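Local coordinates for cellulosomal scaffoldin anchoring protein C (Acetivibrio cellulolyticus, PDB 4UYP) that carries cohesin modules, the third of which binds the dockerin of the adaptor scaffoldin ScaB in a type I cohesin-dockerin complex, at residues I50-L55 with S60-Y65. Sequence-based numbering, arbitrary orientation. Where two conformers were deposited one is given.
Sequences IDAGSL and SDFTTY. With SO4 (sulfate ion), chain R.
The ring of F62 offers one face to the methyl of A52 and meets F93 edge-to-face, at one edge of the cohesin β-sandwich, where strands 45-52 and 62-67, outermost within the chain, face each other. A52 CB stands 4.0 Å from the ring centroid, 29° off the ring normal, a CH-π contact displaced toward the CD2-CE2 side; its nearest ring atom is CE2, 3.6 Å from CB. With CG anti to the backbone N (chi1 -179°), the ring is carried across from its own strand to the other. Two residues along, the second pair meets through methyl groups: I50 CG2 and T64 CG2 touch at 3.9 Å, while I50 CD1 comes within 4.1 Å of T64 CB, the two side chains running alongside one another in opposite senses. Residues 53-61 join these strands, which pair with different neighbours, D51 with T95 and T63 with T76. T63 also packs on R22 of the ScaB dockerin chain. A sulfate, probably from the crystallisation liquor and doubtfully placed against the T64 hydroxyl, accepts a hydrogen bond from T64 N to its O3 (2.9 Å, 159°). Beside the I50-T64 pair a water spans the gap, donating to I50 O at 2.8 Å and hydrogen-bonding T64 OG1 at 3.1 Å.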
loop_
_atom_site.group_PDB
_atom_site.type_symbol
_atom_site.label_atom_id
_atom_site.label_comp_id
_atom_site.label_asym_id
_atom_site.label_seq_id
_atom_site.Cartn_x
_atom_site.Cartn_y
_atom_site.Cartn_z
ATOM N N ILE C 50 -2.656 10.559 -15.042
ATOM C CA ILE C 50 -3.127 11.270 -13.850
ATOM C C ILE C 50 -3.242 12.736 -14.211
ATOM O O ILE C 50 -2.243 13.283 -14.735
ATOM C CB ILE C 50 -2.127 11.061 -12.693
ATOM C CG1 ILE C 50 -2.080 9.575 -12.343
ATOM C CG2 ILE C 50 -2.620 11.870 -11.450
ATOM C CD1 ILE C 50 -1.029 9.277 -11.282
ATOM N N ASP C 51 -4.342 13.403 -13.920
ATOM C CA ASP C 51 -4.528 14.812 -14.259
ATOM C C ASP C 51 -4.652 15.612 -12.964
ATOM O O ASP C 51 -5.587 15.391 -12.178
ATOM C CB ASP C 51 -5.807 15.004 -15.034
ATOM C CG ASP C 51 -5.843 14.269 -16.377
ATOM O OD1 ASP C 51 -4.749 14.083 -17.004
ATOM O OD2 ASP C 51 -6.916 13.908 -16.887
ATOM N N ALA C 52 -3.797 16.614 -12.849
ATOM C CA ALA C 52 -4.003 17.566 -11.716
ATOM C C ALA C 52 -5.345 18.216 -11.779
ATOM O O ALA C 52 -5.836 18.555 -12.875
ATOM C CB ALA C 52 -2.920 18.652 -11.819
ATOM N N GLY C 53 -5.900 18.448 -10.583
ATOM C CA GLY C 53 -7.208 19.099 -10.498
ATOM C C GLY C 53 -7.048 20.592 -10.235
ATOM O O GLY C 53 -5.942 21.156 -10.260
ATOM N N SER C 54 -8.238 21.198 -10.031
ATOM C CA SER C 54 -8.289 22.659 -9.898
ATOM C C SER C 54 -7.504 23.180 -8.666
ATOM O O SER C 54 -7.090 24.385 -8.670
ATOM C CB SER C 54 -9.767 23.105 -9.817
ATOM O OG SER C 54 -10.186 22.872 -8.500
ATOM N N LEU C 55 -7.224 22.353 -7.676
ATOM C CA LEU C 55 -6.432 22.773 -6.547
ATOM C C LEU C 55 -4.989 23.057 -6.898
ATOM O O LEU C 55 -4.282 23.744 -6.113
ATOM C CB LEU C 55 -6.491 21.756 -5.405
ATOM C CG LEU C 55 -7.898 21.612 -4.800
ATOM C CD1 LEU C 55 -7.799 20.611 -3.659
ATOM C CD2 LEU C 55 -8.457 22.947 -4.262
ATOM N N SER C 60 4.533 23.288 -11.564
ATOM C CA SER C 60 5.802 23.124 -10.914
ATOM C C SER C 60 5.659 22.506 -9.553
ATOM O O SER C 60 6.599 21.833 -9.060
ATOM C CB SER C 60 6.539 24.440 -10.749
ATOM O OG SER C 60 6.971 24.935 -12.013
ATOM N N ASP C 61 4.488 22.676 -8.954
ATOM C CA ASP C 61 4.324 22.252 -7.551
ATOM C C ASP C 61 3.866 20.800 -7.438
ATOM O O ASP C 61 3.801 20.227 -6.316
ATOM C CB ASP C 61 3.280 23.145 -6.853
ATOM C CG ASP C 61 3.604 24.645 -6.980
ATOM O OD1 ASP C 61 4.779 24.964 -7.121
ATOM O OD2 ASP C 61 2.640 25.392 -6.865
ATOM N N PHE C 62 3.496 20.159 -8.530
ATOM C CA PHE C 62 2.794 18.854 -8.531
ATOM C C PHE C 62 3.542 17.832 -9.363
ATOM O O PHE C 62 3.996 18.091 -10.434
ATOM C CB PHE C 62 1.417 19.099 -9.199
ATOM C CG PHE C 62 0.518 17.877 -9.271
ATOM C CD1 PHE C 62 -0.158 17.415 -8.125
ATOM C CD2 PHE C 62 0.279 17.289 -10.511
ATOM C CE1 PHE C 62 -1.016 16.363 -8.218
ATOM C CE2 PHE C 62 -0.593 16.238 -10.600
ATOM C CZ PHE C 62 -1.253 15.756 -9.477
ATOM N N THR C 63 3.785 16.679 -8.740
ATOM C CA THR C 63 4.561 15.609 -9.358
ATOM C C THR C 63 3.799 14.316 -9.229
ATOM O O THR C 63 3.177 14.043 -8.167
ATOM C CB THR C 63 5.927 15.387 -8.674
ATOM O OG1 THR C 63 6.538 16.702 -8.579
ATOM C CG2 THR C 63 6.805 14.527 -9.553
ATOM N N THR C 64 3.818 13.456 -10.262
ATOM C CA THR C 64 3.107 12.165 -10.178
ATOM C C THR C 64 4.017 11.053 -10.721
ATOM O O THR C 64 4.942 11.283 -11.469
ATOM C CB THR C 64 1.792 12.196 -10.935
ATOM O OG1 THR C 64 2.066 12.141 -12.380
ATOM C CG2 THR C 64 0.904 13.364 -10.656
ATOM N N TYR C 65 3.647 9.860 -10.286
ATOM C CA TYR C 65 4.388 8.672 -10.698
ATOM C C TYR C 65 3.431 7.518 -10.543
ATOM O O TYR C 65 2.737 7.430 -9.568
ATOM C CB TYR C 65 5.641 8.428 -9.887
ATOM C CG TYR C 65 6.339 7.138 -10.307
ATOM C CD1 TYR C 65 7.024 7.063 -11.537
ATOM C CD2 TYR C 65 6.326 6.071 -9.458
ATOM C CE1 TYR C 65 7.629 5.794 -11.862
ATOM C CE2 TYR C 65 6.861 4.844 -9.786
ATOM C CZ TYR C 65 7.532 4.764 -10.934
ATOM O OH TYR C 65 8.062 3.496 -11.308
HETATM S S SO4 R . 4.092 14.525 -13.953
HETATM O O1 SO4 R . 3.592 15.910 -14.518
HETATM O O2 SO4 R . 2.808 13.776 -13.608
HETATM O O3 SO4 R . 4.829 14.701 -12.726
HETATM O O4 SO4 R . 5.032 13.486 -14.799
HETATM O O HOH W 1 0.399 14.060 -14.180
#